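Thrombospondin related anonymous protein (Plasmodium falciparum, PDB 4F1J) probably mediates adhesion of the malaria parasite during motility and host-cell invasion, with this magnesium-binding von Willebrand factor A domain as one of its adhesive modules. Local coordinates at residues N5-L10 / R111-Q116; D9-M14 / H48-I53; A147-G152 / N186-F191. All blocks are in the same frame, centred on the assembly; numbering follows the deposited sequence.

From the N terminus, the chain enters strand 8-15, which takes part in two of the contacts. Interaction 2 pairs it with strand 47-54 and closes the shorter loop, one that carries helix 22-38. Interaction 1 closes a longer loop at the start of the same strand, where strand 115-122 lies along its other edge; the loop closed by interaction 2 nests inside this one, and the two contacts share Asp-9 and Leu-10. Further along, interaction 3 opens after both have closed and lays helix 184-200 against strand 145-151, itself the neighbour of strand 115-122. Interactions 1 and 2 therefore build the centre of the sheet, while interaction 3 covers part of one face.

Interaction 1: N5-L10 / R111-Q116; sequences NDEVDL and RENANQ
Arg-111 and Asp-9 form the salt bridge at the centre of this contact. Along the arginine, CB packs 3.6 Å from Asp-9 OD2, and CG and CD continue past the carboxylate at van der Waals distance. The chain then bends (chi3 -67°), which turns the edge of the guanidinium toward Asp-9. NE reaches Asp-9 OD1 at 2.8 Å, and NH2 meets the same oxygen at 2.9 Å. Both N-H groups approach from one face of the carboxylate, while OD1 lies in the guanidinium plane. NH2 also bonds Ala-46 O. NH1, at the far end, donates to a water 3.0 Å away, and Glu-7 CG lies over a guanidinium face, 3.5 Å from NH1.

The other carboxylate oxygen is equally engaged. Asp-9 OD2 takes the backbone N-H of Arg-111 on its syn lone pair and Gln-116 NE2 on the anti side, well out of the carboxylate plane, the latter bond nearly straight at 168°. Four donors thus grip one buried carboxylate and fix its rotation, an environment that would probably favour its charged form. Gln-116 NE2 spends its second proton on Ala-114 O, and its OE1 is bonded to Tyr-11 OH. Near the surface the extended Glu-7 side chain crosses that of Asn-113 at about a right angle, and OE1 accepts from Asn-113 ND2 at 2.6 Å.

Arg-111 to Ala-114 make a type I beta turn, which delivers the chain into the parallel pairing: Asn-115 N donates to Glu-7 O, and Asn-115 O receives Asp-9 N at 2.9 Å. Here two central strands of the von Willebrand factor A sheet begin. Strand 47-54 flanks strand 8-15 along its other edge, while Val-8 and Asn-115, on the sheet face away from Asp-9, both pack against Val-199 of helix 184-200.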
ATOM      1  N   ASN A   5      -6.417  12.394  -7.095  1.00 15.48           N
ATOM      2  CA  ASN A   5      -6.288  12.992  -8.402  0.50 15.29           C
ATOM      3  C   ASN A   5      -5.193  14.055  -8.371  1.00 15.57           C
ATOM      4  O   ASN A   5      -5.510  15.235  -8.178  1.00 15.56           O
ATOM      5  CB  ASN A   5      -7.635  13.629  -8.778  0.50 15.58           C
ATOM      6  CG  ASN A   5      -7.572  14.409 -10.066  0.50 15.07           C
ATOM      7  OD1 ASN A   5      -8.328  15.363 -10.268  0.50 16.49           O
ATOM      8  ND2 ASN A   5      -6.671  14.011 -10.946  0.50 13.90           N
ATOM      9  N   ASP A   6      -3.934  13.635  -8.497  1.00 15.52           N
ATOM     10  CA  ASP A   6      -2.768  14.519  -8.535  1.00 16.33           C
ATOM     11  C   ASP A   6      -1.585  13.774  -9.178  1.00 15.43           C
ATOM     12  O   ASP A   6      -1.699  12.592  -9.534  1.00 14.39           O
ATOM     13  CB  ASP A   6      -2.383  14.999  -7.130  1.00 17.28           C
ATOM     14  CG  ASP A   6      -1.678  16.366  -7.131  1.00 22.79           C
ATOM     15  OD1 ASP A   6      -1.124  16.782  -8.178  1.00 25.46           O
ATOM     16  OD2 ASP A   6      -1.716  17.040  -6.073  1.00 30.30           O
ATOM     17  N   GLU A   7      -0.472  14.486  -9.366  1.00 14.69           N
ATOM     18  CA  GLU A   7       0.763  13.899  -9.875  1.00 14.49           C
ATOM     19  C   GLU A   7       1.441  13.136  -8.716  1.00 13.02           C
ATOM     20  O   GLU A   7       2.161  13.717  -7.909  1.00 12.85           O
ATOM     21  CB  GLU A   7       1.719  14.970 -10.436  1.00 14.53           C
ATOM     22  CG  GLU A   7       2.815  14.365 -11.303  1.00 17.15           C
ATOM     23  CD  GLU A   7       3.816  15.368 -11.901  1.00 19.52           C
ATOM     24  OE1 GLU A   7       3.638  16.598 -11.736  1.00 27.17           O
ATOM     25  OE2 GLU A   7       4.800  14.897 -12.525  1.00 27.39           O
ATOM     26  N   VAL A   8       1.185  11.832  -8.652  1.00 11.59           N
ATOM     27  CA  VAL A   8       1.637  10.977  -7.547  1.00 10.92           C
ATOM     28  C   VAL A   8       2.065   9.615  -8.102  1.00 10.21           C
ATOM     29  O   VAL A   8       1.342   9.019  -8.904  1.00 10.31           O
ATOM     30  CB  VAL A   8       0.508  10.693  -6.514  1.00 11.15           C
ATOM     31  CG1 VAL A   8       1.042   9.852  -5.322  1.00 11.07           C
ATOM     32  CG2 VAL A   8      -0.154  11.990  -5.964  1.00 12.47           C
ATOM     33  N   ASP A   9       3.258   9.172  -7.717  1.00  9.49           N
ATOM     34  CA  ASP A   9       3.699   7.793  -7.931  1.00  9.18           C
ATOM     35  C   ASP A   9       3.256   7.076  -6.661  1.00  9.26           C
ATOM     36  O   ASP A   9       3.692   7.430  -5.548  1.00  9.72           O
ATOM     37  CB  ASP A   9       5.212   7.683  -8.158  1.00  9.33           C
ATOM     38  CG  ASP A   9       5.664   8.327  -9.456  1.00 10.92           C
ATOM     39  OD1 ASP A   9       4.861   8.358 -10.430  1.00  7.71           O
ATOM     40  OD2 ASP A   9       6.855   8.726  -9.528  1.00 10.57           O
ATOM     41  N   LEU A  10       2.345   6.110  -6.816  1.00  8.66           N
ATOM     42  CA  LEU A  10       1.710   5.470  -5.653  1.00  7.98           C
ATOM     43  C   LEU A  10       2.126   4.006  -5.637  1.00  7.98           C
ATOM     44  O   LEU A  10       1.880   3.275  -6.588  1.00  7.34           O
ATOM     45  CB  LEU A  10       0.180   5.621  -5.704  1.00  8.34           C
ATOM     46  CG  LEU A  10      -0.624   5.266  -4.458  1.00  8.28           C
ATOM     47  CD1 LEU A  10      -2.031   5.861  -4.505  1.00 10.73           C
ATOM     48  CD2 LEU A  10      -0.688   3.716  -4.279  1.00  9.11           C
ATOM     49  N   ARG A 111       8.962   9.441 -11.168  1.00 10.01           N
ATOM     50  CA  ARG A 111       8.894  10.833 -11.614  1.00 10.94           C
ATOM     51  C   ARG A 111       9.392  11.744 -10.492  1.00 11.50           C
ATOM     52  O   ARG A 111       8.816  11.783  -9.411  1.00 11.67           O
ATOM     53  CB  ARG A 111       7.465  11.219 -12.016  1.00 10.38           C
ATOM     54  CG  ARG A 111       6.961  10.505 -13.234  1.00 10.15           C
ATOM     55  CD  ARG A 111       5.499  10.847 -13.486  1.00 11.65           C
ATOM     56  NE  ARG A 111       4.636  10.322 -12.444  1.00  9.98           N
ATOM     57  CZ  ARG A 111       3.356  10.621 -12.287  1.00 12.03           C
ATOM     58  NH1 ARG A 111       2.717  11.443 -13.143  1.00 13.15           N
ATOM     59  NH2 ARG A 111       2.703  10.082 -11.291  1.00 10.21           N
ATOM     60  N   GLU A 112      10.492  12.458 -10.741  1.00 14.10           N
ATOM     61  CA  GLU A 112      11.023  13.404  -9.776  1.00 15.40           C
ATOM     62  C   GLU A 112      10.003  14.482  -9.458  1.00 15.86           C
ATOM     63  O   GLU A 112       9.979  15.001  -8.346  1.00 17.24           O
ATOM     64  CB  GLU A 112      12.281  14.076 -10.333  1.00 15.16           C
ATOM     65  CG  GLU A 112      13.467  13.194 -10.448  1.00 15.86           C
ATOM     66  CD  GLU A 112      14.670  13.966 -10.997  1.00 16.41           C
ATOM     67  OE1 GLU A 112      14.468  14.680 -11.996  1.00 15.35           O
ATOM     68  OE2 GLU A 112      15.780  13.884 -10.425  1.00 16.78           O
ATOM     69  N   ASN A 113       9.144  14.795 -10.417  1.00 16.76           N
ATOM     70  CA  ASN A 113       8.158  15.852 -10.272  1.00 17.39           C
ATOM     71  C   ASN A 113       6.944  15.398  -9.454  1.00 16.66           C
ATOM     72  O   ASN A 113       6.191  16.243  -8.995  1.00 17.92           O
ATOM     73  CB  ASN A 113       7.710  16.357 -11.668  1.00 18.65           C
ATOM     74  CG  ASN A 113       7.161  17.792 -11.644  1.00 22.56           C
ATOM     75  OD1 ASN A 113       7.921  18.743 -11.431  1.00 29.64           O
ATOM     76  ND2 ASN A 113       5.851  17.956 -11.901  1.00 25.94           N
ATOM     77  N   ALA A 114       6.759  14.076  -9.280  1.00 14.21           N
ATOM     78  CA  ALA A 114       5.586  13.523  -8.611  1.00 14.09           C
ATOM     79  C   ALA A 114       5.779  13.374  -7.112  1.00 13.19           C
ATOM     80  O   ALA A 114       6.892  13.060  -6.652  1.00 12.78           O
ATOM     81  CB  ALA A 114       5.249  12.161  -9.219  1.00 12.13           C
ATOM     82  N   ASN A 115       4.697  13.585  -6.358  1.00 12.77           N
ATOM     83  CA  ASN A 115       4.623  13.196  -4.962  1.00 13.46           C
ATOM     84  C   ASN A 115       4.847  11.679  -4.914  1.00 12.20           C
ATOM     85  O   ASN A 115       4.452  10.973  -5.836  1.00 11.44           O
ATOM     86  CB  ASN A 115       3.252  13.503  -4.351  1.00 14.41           C
ATOM     87  CG  ASN A 115       2.969  14.990  -4.223  1.00 19.70           C
ATOM     88  OD1 ASN A 115       3.807  15.744  -3.747  1.00 24.44           O
ATOM     89  ND2 ASN A 115       1.759  15.412  -4.636  1.00 24.70           N
ATOM     90  N   GLN A 116       5.548  11.212  -3.889  1.00 11.07           N
ATOM     91  CA  GLN A 116       5.819   9.783  -3.724  1.00  9.77           C
ATOM     92  C   GLN A 116       5.060   9.294  -2.500  1.00  9.60           C
ATOM     93  O   GLN A 116       5.261   9.812  -1.393  1.00  9.64           O
ATOM     94  CB  GLN A 116       7.317   9.530  -3.555  1.00  9.54           C
ATOM     95  CG  GLN A 116       8.179  10.096  -4.682  1.00  8.98           C
ATOM     96  CD  GLN A 116       7.962   9.359  -5.974  1.00  9.58           C
ATOM     97  OE1 GLN A 116       8.050   8.144  -5.994  1.00 11.08           O
ATOM     98  NE2 GLN A 116       7.680  10.081  -7.072  1.00  8.94           N
TER
HETATM   99  O   HOH W   1       3.524  13.421 -15.195  1.00 25.34           O
HETATM  100  O   HOH W   2       3.890  17.381  -8.590  1.00 36.92           O

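Interaction 2: D9-M14 / H48-I53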
ATOM      1  N   ASP A   9       3.258   9.172  -7.717  1.00  9.49           N
ATOM      2  CA  ASP A   9       3.699   7.793  -7.931  1.00  9.18           C
ATOM      3  C   ASP A   9       3.256   7.076  -6.661  1.00  9.26           C
ATOM      4  O   ASP A   9       3.692   7.430  -5.548  1.00  9.72           O
ATOM      5  CB  ASP A   9       5.212   7.683  -8.158  1.00  9.33           C
ATOM      6  CG  ASP A   9       5.664   8.327  -9.456  1.00 10.92           C
ATOM      7  OD1 ASP A   9       4.861   8.358 -10.430  1.00  7.71           O
ATOM      8  OD2 ASP A   9       6.855   8.726  -9.528  1.00 10.57           O
ATOM      9  N   LEU A  10       2.345   6.110  -6.816  1.00  8.66           N
ATOM     10  CA  LEU A  10       1.710   5.470  -5.653  1.00  7.98           C
ATOM     11  C   LEU A  10       2.126   4.006  -5.637  1.00  7.98           C
ATOM     12  O   LEU A  10       1.880   3.275  -6.588  1.00  7.34           O
ATOM     13  CB  LEU A  10       0.180   5.621  -5.704  1.00  8.34           C
ATOM     14  CG  LEU A  10      -0.624   5.266  -4.458  1.00  8.28           C
ATOM     15  CD1 LEU A  10      -2.031   5.861  -4.505  1.00 10.73           C
ATOM     16  CD2 LEU A  10      -0.688   3.716  -4.279  1.00  9.11           C
ATOM     17  N   TYR A  11       2.818   3.628  -4.572  1.00  7.57           N
ATOM     18  CA  TYR A  11       3.387   2.310  -4.394  1.00  7.40           C
ATOM     19  C   TYR A  11       2.507   1.527  -3.424  1.00  7.82           C
ATOM     20  O   TYR A  11       2.585   1.671  -2.174  1.00  7.81           O
ATOM     21  CB  TYR A  11       4.832   2.351  -3.857  1.00  7.80           C
ATOM     22  CG  TYR A  11       5.774   3.206  -4.657  1.00  6.98           C
ATOM     23  CD1 TYR A  11       5.832   4.587  -4.463  1.00  8.93           C
ATOM     24  CD2 TYR A  11       6.567   2.668  -5.627  1.00  6.73           C
ATOM     25  CE1 TYR A  11       6.680   5.380  -5.227  1.00  8.77           C
ATOM     26  CE2 TYR A  11       7.422   3.443  -6.379  1.00  8.56           C
ATOM     27  CZ  TYR A  11       7.487   4.802  -6.169  1.00  9.59           C
ATOM     28  OH  TYR A  11       8.332   5.564  -6.974  1.00  9.63           O
ATOM     29  N   LEU A  12       1.673   0.685  -4.017  1.00  7.73           N
ATOM     30  CA  LEU A  12       0.789  -0.204  -3.259  1.00  7.46           C
ATOM     31  C   LEU A  12       1.558  -1.471  -2.819  1.00  7.51           C
ATOM     32  O   LEU A  12       2.031  -2.248  -3.666  1.00  8.26           O
ATOM     33  CB  LEU A  12      -0.446  -0.560  -4.109  1.00  7.75           C
ATOM     34  CG  LEU A  12      -1.424  -1.541  -3.460  1.00  8.81           C
ATOM     35  CD1 LEU A  12      -2.016  -0.992  -2.167  1.00  8.86           C
ATOM     36  CD2 LEU A  12      -2.533  -1.907  -4.514  1.00  8.73           C
ATOM     37  N   LEU A  13       1.681  -1.686  -1.499  1.00  6.88           N
ATOM     38  CA  LEU A  13       2.399  -2.837  -0.964  1.00  7.32           C
ATOM     39  C   LEU A  13       1.363  -3.680  -0.245  1.00  7.62           C
ATOM     40  O   LEU A  13       0.825  -3.273   0.792  1.00  8.31           O
ATOM     41  CB  LEU A  13       3.520  -2.427   0.024  1.00  7.35           C
ATOM     42  CG  LEU A  13       4.444  -1.277  -0.358  1.00 10.10           C
ATOM     43  CD1 LEU A  13       5.641  -1.185   0.578  1.00  7.59           C
ATOM     44  CD2 LEU A  13       4.909  -1.269  -1.795  1.00  9.82           C
ATOM     45  N   MET A  14       1.080  -4.854  -0.810  1.00  8.07           N
ATOM     46  CA  MET A  14      -0.057  -5.664  -0.353  1.00  9.33           C
ATOM     47  C   MET A  14       0.442  -6.928   0.354  1.00  9.01           C
ATOM     48  O   MET A  14       1.007  -7.808  -0.269  1.00  9.61           O
ATOM     49  CB  MET A  14      -0.934  -6.008  -1.552  1.00  9.60           C
ATOM     50  CG  MET A  14      -2.143  -6.815  -1.210  1.00 11.03           C
ATOM     51  SD  MET A  14      -3.133  -7.073  -2.693  1.00 14.21           S
ATOM     52  CE  MET A  14      -4.638  -7.794  -1.995  1.00 14.47           C
ATOM     53  N   HIS A  48       0.351   7.381 -11.151  1.00 10.30           N
ATOM     54  CA  HIS A  48       0.957   6.202 -11.721  1.00 10.06           C
ATOM     55  C   HIS A  48       1.100   5.198 -10.573  1.00 10.07           C
ATOM     56  O   HIS A  48       1.772   5.486  -9.568  1.00  9.99           O
ATOM     57  CB  HIS A  48       2.360   6.460 -12.275  1.00 10.23           C
ATOM     58  CG  HIS A  48       2.412   7.365 -13.474  1.00 10.77           C
ATOM     59  ND1 HIS A  48       3.516   7.420 -14.301  1.00 12.51           N
ATOM     60  CD2 HIS A  48       1.533   8.274 -13.964  1.00 10.90           C
ATOM     61  CE1 HIS A  48       3.304   8.306 -15.262  1.00 11.33           C
ATOM     62  NE2 HIS A  48       2.116   8.846 -15.074  1.00 10.88           N
ATOM     63  N   LEU A  49       0.507   4.020 -10.762  1.00  9.22           N
ATOM     64  CA  LEU A  49       0.533   2.941  -9.787  1.00  8.36           C
ATOM     65  C   LEU A  49       1.687   1.985  -9.960  1.00  7.98           C
ATOM     66  O   LEU A  49       2.036   1.584 -11.065  1.00  7.57           O
ATOM     67  CB  LEU A  49      -0.774   2.132  -9.899  1.00  8.72           C
ATOM     68  CG  LEU A  49      -0.969   0.981  -8.916  1.00  8.20           C
ATOM     69  CD1 LEU A  49      -1.182   1.506  -7.503  1.00  7.17           C
ATOM     70  CD2 LEU A  49      -2.173   0.159  -9.435  1.00  8.11           C
ATOM     71  N   TYR A  50       2.252   1.582  -8.814  1.00  7.40           N
ATOM     72  CA  TYR A  50       3.147   0.433  -8.699  1.00  7.64           C
ATOM     73  C   TYR A  50       2.476  -0.483  -7.690  1.00  7.48           C
ATOM     74  O   TYR A  50       1.809  -0.020  -6.771  1.00  7.48           O
ATOM     75  CB  TYR A  50       4.496   0.860  -8.154  1.00  6.92           C
ATOM     76  CG  TYR A  50       5.347  -0.268  -7.569  1.00  7.13           C
ATOM     77  CD1 TYR A  50       5.206  -0.667  -6.226  1.00  6.20           C
ATOM     78  CD2 TYR A  50       6.265  -0.946  -8.371  1.00  8.86           C
ATOM     79  CE1 TYR A  50       6.017  -1.678  -5.700  1.00  5.98           C
ATOM     80  CE2 TYR A  50       7.047  -1.987  -7.850  1.00  7.82           C
ATOM     81  CZ  TYR A  50       6.908  -2.339  -6.519  1.00  8.03           C
ATOM     82  OH  TYR A  50       7.715  -3.366  -6.017  1.00  7.95           O
ATOM     83  N   ALA A  51       2.639  -1.781  -7.867  1.00  7.33           N
ATOM     84  CA  ALA A  51       2.085  -2.722  -6.886  1.00  8.09           C
ATOM     85  C   ALA A  51       3.020  -3.874  -6.678  1.00  8.14           C
ATOM     86  O   ALA A  51       3.582  -4.420  -7.628  1.00  8.69           O
ATOM     87  CB  ALA A  51       0.677  -3.236  -7.308  1.00  7.47           C
ATOM     88  N   ASN A  52       3.207  -4.229  -5.415  1.00  8.27           N
ATOM     89  CA  ASN A  52       3.810  -5.512  -5.076  1.00  8.14           C
ATOM     90  C   ASN A  52       2.989  -6.236  -4.043  1.00  7.91           C
ATOM     91  O   ASN A  52       2.126  -5.636  -3.399  1.00  7.76           O
ATOM     92  CB  ASN A  52       5.311  -5.439  -4.707  1.00  7.75           C
ATOM     93  CG  ASN A  52       5.627  -4.801  -3.354  1.00  7.95           C
ATOM     94  OD1 ASN A  52       4.896  -4.945  -2.375  1.00  8.83           O
ATOM     95  ND2 ASN A  52       6.773  -4.112  -3.290  1.00  7.37           N
ATOM     96  N   ILE A  53       3.221  -7.544  -3.953  1.00  7.59           N
ATOM     97  CA  ILE A  53       2.727  -8.324  -2.819  1.00  8.51           C
ATOM     98  C   ILE A  53       3.933  -8.675  -1.971  1.00  8.12           C
ATOM     99  O   ILE A  53       5.061  -8.770  -2.493  1.00  9.25           O
ATOM    100  CB  ILE A  53       1.968  -9.569  -3.259  1.00  8.67           C
ATOM    101  CG1 ILE A  53       2.812 -10.425  -4.201  1.00  8.75           C
ATOM    102  CG2 ILE A  53       0.647  -9.158  -3.951  1.00  8.92           C
ATOM    103  CD1 ILE A  53       2.158 -11.762  -4.604  1.00 10.75           C
TER
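Leu-10 and Leu-12 are hydrogen-bonded in turn to His-48, Tyr-50 and Asn-52, in the parallel pairing of a beta-alpha-beta unit formed by strand 8-15, helix 22-38 and strand 47-54 of the Rossmann-like A domain. Leu-10 N donates to His-48 O at 2.9 Å and Leu-10 O receives Tyr-50 N; Leu-12 repeats the pattern with Tyr-50 O and Asn-52 N, and Met-14 N closes it on Asn-52 O. The short segments diverge by only 18°, so the register holds over all six pairs.

The side chains alternate between the two faces. On the face of Leu-10, Leu-12 and Met-14, Leu-49 CD1 fits between Leu-10 CD2, 3.9 Å away, and Leu-12 CB, while Ala-51 adds little bulk beside Leu-12. Helix 22-38 covers this layer: Leu-36 lies on Leu-12, Ile-37 on Leu-49, and Trp-25 and Ala-33 on Met-14.

On the opposite face two tyrosines meet. Tyr-11 and Tyr-50 side chains cross at about a right angle, with ring planes 54° apart, and Tyr-50 CD1 comes to the edge of the Tyr-11 ring, 3.7 Å from CD2. Their first torsions differ: Tyr-11 CG turns beside its own nitrogen (chi1 -53°), whereas Tyr-50 CG swings away from its nitrogen. Leu-13 CD2 meets the Tyr-50 ring edge 4.1 Å from CE1. Helix 94-106 backs this group through Val-101 on Tyr-11, Leu-98 on Leu-13 and His-104 at the Tyr-50 ring. At the start of the strands the His-48 and Asp-9 side chains lie side by side, His-48 CB against Asp-9 OD1, which is held by Arg-111; His-48 NE2 is tied to Glu-44 O.

Asn-52 packs on Leu-13 and is held by its own strand: ND2 donates to Tyr-50 OH at 3.0 Å, close to the plane of that ring, whereas the buried OD1 has no polar partner and lies 3.7 Å from Leu-13 CD2.

Interaction 3: A147-G152 / N186-F191; sequences AVFGIG and NVIGPF
Phe-149 is the bump that strand 145-151 pushes into helix 184-200, and Val-187, Ile-188 and Phe-191 form the hollow that receives it. CG points away from the backbone nitrogen (chi1 -174°), which sends the ring out from the sheet into the helix surface. There its CE2 corner abuts Val-187, 3.6 Å from CG1. Ile-188 bends its tip over one face of the ring, with CD1 4.3 Å from the centroid and displaced toward the rim.

The third wall is aromatic. Phe-149 turns its edge to the face of Phe-191 in an edge-to-face pair, the centroids 5.4 Å apart and the planes at 63°; CD2 of Phe-149 is the corner that leads, 3.7 Å from CD2 of Phe-191. Phe-149 CB joins in with a CH-pi contact over the face of the Phe-191 ring. Val-187 and Phe-191 can share this task because they lie one helical turn apart, joined by the bond from Phe-191 N to Val-187 O.

Phe-191 is in turn a bump for the strand. Its far end reaches the shallow place beside the small side chain of Ala-147, whose CB is 3.8 Å from Phe-191 CZ, and Phe-191 CE1 rests 3.5 Å from Val-148 O. The interface is thus held by interlocking apolar shapes, sealed further by Leu-32 of helix 22-38, which touches both Phe-149 and Ile-188, and by Ser-179 and Ala-177 of strand 176-179. A helix lying antiparallel to the strand beneath, the axes of the segments 147-151 and 186-191 approaching to 10.4 Å, is the alpha/beta layering of the Rossmann-like von Willebrand factor A fold, here formed by the C-terminal helix.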
ATOM      1  N   ALA A 147       1.361   5.561   4.067  1.00  7.93           N
ATOM      2  CA  ALA A 147       0.036   5.342   4.648  1.00  7.76           C
ATOM      3  C   ALA A 147      -0.147   3.860   4.915  1.00  7.62           C
ATOM      4  O   ALA A 147       0.391   3.043   4.187  1.00  7.29           O
ATOM      5  CB  ALA A 147      -1.065   5.867   3.711  1.00  8.25           C
ATOM      6  N   VAL A 148      -0.916   3.527   5.946  1.00  6.72           N
ATOM      7  CA  VAL A 148      -1.176   2.140   6.299  1.00  7.51           C
ATOM      8  C   VAL A 148      -2.663   1.896   6.556  1.00  7.45           C
ATOM      9  O   VAL A 148      -3.323   2.617   7.313  1.00  9.36           O
ATOM     10  CB  VAL A 148      -0.390   1.692   7.556  1.00  6.32           C
ATOM     11  CG1 VAL A 148      -0.798   0.270   7.966  1.00  9.54           C
ATOM     12  CG2 VAL A 148       1.141   1.753   7.319  1.00  5.91           C
ATOM     13  N   PHE A 149      -3.166   0.834   5.951  1.00  8.08           N
ATOM     14  CA  PHE A 149      -4.539   0.361   6.167  1.00  8.46           C
ATOM     15  C   PHE A 149      -4.408  -1.003   6.839  1.00  8.94           C
ATOM     16  O   PHE A 149      -4.008  -1.982   6.202  1.00  8.90           O
ATOM     17  CB  PHE A 149      -5.262   0.258   4.820  1.00  9.20           C
ATOM     18  CG  PHE A 149      -6.741  -0.079   4.916  1.00  9.32           C
ATOM     19  CD1 PHE A 149      -7.158  -1.405   4.950  1.00  9.04           C
ATOM     20  CD2 PHE A 149      -7.705   0.926   4.924  1.00 10.29           C
ATOM     21  CE1 PHE A 149      -8.505  -1.735   4.998  1.00  9.99           C
ATOM     22  CE2 PHE A 149      -9.064   0.600   4.987  1.00 11.88           C
ATOM     23  CZ  PHE A 149      -9.460  -0.716   5.011  1.00 11.07           C
ATOM     24  N   GLY A 150      -4.741  -1.056   8.126  1.00  9.45           N
ATOM     25  CA  GLY A 150      -4.614  -2.272   8.924  1.00 10.10           C
ATOM     26  C   GLY A 150      -5.898  -3.060   8.955  1.00 10.15           C
ATOM     27  O   GLY A 150      -6.985  -2.490   9.000  1.00 10.19           O
ATOM     28  N   ILE A 151      -5.772  -4.379   8.960  1.00 10.58           N
ATOM     29  CA  ILE A 151      -6.928  -5.262   8.848  1.00 10.77           C
ATOM     30  C   ILE A 151      -6.898  -6.339   9.920  1.00 11.16           C
ATOM     31  O   ILE A 151      -5.918  -7.044  10.063  1.00 11.45           O
ATOM     32  CB  ILE A 151      -6.977  -5.982   7.502  1.00 11.23           C
ATOM     33  CG1 ILE A 151      -6.810  -4.989   6.359  1.00 11.61           C
ATOM     34  CG2 ILE A 151      -8.297  -6.735   7.370  1.00 10.12           C
ATOM     35  CD1 ILE A 151      -6.575  -5.617   5.023  1.00 12.61           C
ATOM     36  N   GLY A 152      -8.004  -6.478  10.632  1.00 11.93           N
ATOM     37  CA  GLY A 152      -8.186  -7.602  11.527  1.00 11.79           C
ATOM     38  C   GLY A 152      -7.495  -7.396  12.849  1.00 13.09           C
ATOM     39  O   GLY A 152      -7.033  -6.285  13.190  1.00 13.57           O
ATOM     40  N   ASN A 186     -15.893  -0.618   3.113  1.00 15.45           N
ATOM     41  CA  ASN A 186     -16.523   0.605   3.639  1.00 16.27           C
ATOM     42  C   ASN A 186     -15.548   1.610   4.232  1.00 16.28           C
ATOM     43  O   ASN A 186     -15.904   2.772   4.442  1.00 16.90           O
ATOM     44  CB  ASN A 186     -17.546   0.238   4.700  1.00 16.98           C
ATOM     45  CG  ASN A 186     -18.606  -0.707   4.177  1.00 19.41           C
ATOM     46  OD1 ASN A 186     -18.902  -1.732   4.806  1.00 26.66           O
ATOM     47  ND2 ASN A 186     -19.188  -0.372   3.025  1.00 21.41           N
ATOM     48  N   VAL A 187     -14.327   1.172   4.512  1.00 14.81           N
ATOM     49  CA  VAL A 187     -13.327   2.026   5.174  1.00 14.51           C
ATOM     50  C   VAL A 187     -12.330   2.586   4.142  1.00 13.78           C
ATOM     51  O   VAL A 187     -11.787   3.668   4.336  1.00 13.46           O
ATOM     52  CB  VAL A 187     -12.595   1.270   6.320  1.00 14.42           C
ATOM     53  CG1 VAL A 187     -11.591   2.211   7.040  1.00 15.37           C
ATOM     54  CG2 VAL A 187     -13.612   0.716   7.328  1.00 14.67           C
ATOM     55  N   ILE A 188     -12.168   1.891   3.020  1.00 12.89           N
ATOM     56  CA  ILE A 188     -11.089   2.207   2.061  1.00 12.69           C
ATOM     57  C   ILE A 188     -11.295   3.551   1.350  1.00 12.88           C
ATOM     58  O   ILE A 188     -10.345   4.300   1.145  1.00 13.06           O
ATOM     59  CB  ILE A 188     -10.872   1.047   1.031  1.00 12.76           C
ATOM     60  CG1 ILE A 188      -9.577   1.248   0.214  1.00 11.94           C
ATOM     61  CG2 ILE A 188     -12.068   0.916   0.086  1.00 12.19           C
ATOM     62  CD1 ILE A 188      -8.306   1.268   1.021  1.00 14.27           C
ATOM     63  N   GLY A 189     -12.540   3.876   1.005  1.00 13.47           N
ATOM     64  CA  GLY A 189     -12.827   5.170   0.359  1.00 13.67           C
ATOM     65  C   GLY A 189     -12.461   6.375   1.209  1.00 13.84           C
ATOM     66  O   GLY A 189     -11.650   7.200   0.790  1.00 13.41           O
ATOM     67  N   PRO A 190     -13.052   6.495   2.421  1.00 14.55           N
ATOM     68  CA  PRO A 190     -12.674   7.556   3.349  1.00 14.80           C
ATOM     69  C   PRO A 190     -11.169   7.601   3.648  1.00 14.71           C
ATOM     70  O   PRO A 190     -10.581   8.677   3.737  1.00 15.08           O
ATOM     71  CB  PRO A 190     -13.476   7.200   4.598  1.00 15.17           C
ATOM     72  CG  PRO A 190     -14.700   6.527   4.056  1.00 15.95           C
ATOM     73  CD  PRO A 190     -14.169   5.683   2.950  1.00 15.14           C
ATOM     74  N   PHE A 191     -10.547   6.432   3.773  1.00 14.18           N
ATOM     75  CA  PHE A 191      -9.098   6.365   3.981  1.00 12.92           C
ATOM     76  C   PHE A 191      -8.333   7.010   2.813  1.00 12.41           C
ATOM     77  O   PHE A 191      -7.480   7.876   3.025  1.00 11.65           O
ATOM     78  CB  PHE A 191      -8.670   4.907   4.220  1.00 12.94           C
ATOM     79  CG  PHE A 191      -7.169   4.682   4.196  1.00 12.32           C
ATOM     80  CD1 PHE A 191      -6.348   5.111   5.247  1.00 13.94           C
ATOM     81  CD2 PHE A 191      -6.588   4.006   3.148  1.00  9.76           C
ATOM     82  CE1 PHE A 191      -4.968   4.882   5.219  1.00 11.85           C
ATOM     83  CE2 PHE A 191      -5.205   3.777   3.124  1.00 11.23           C
ATOM     84  CZ  PHE A 191      -4.413   4.206   4.170  1.00 12.26           C
TER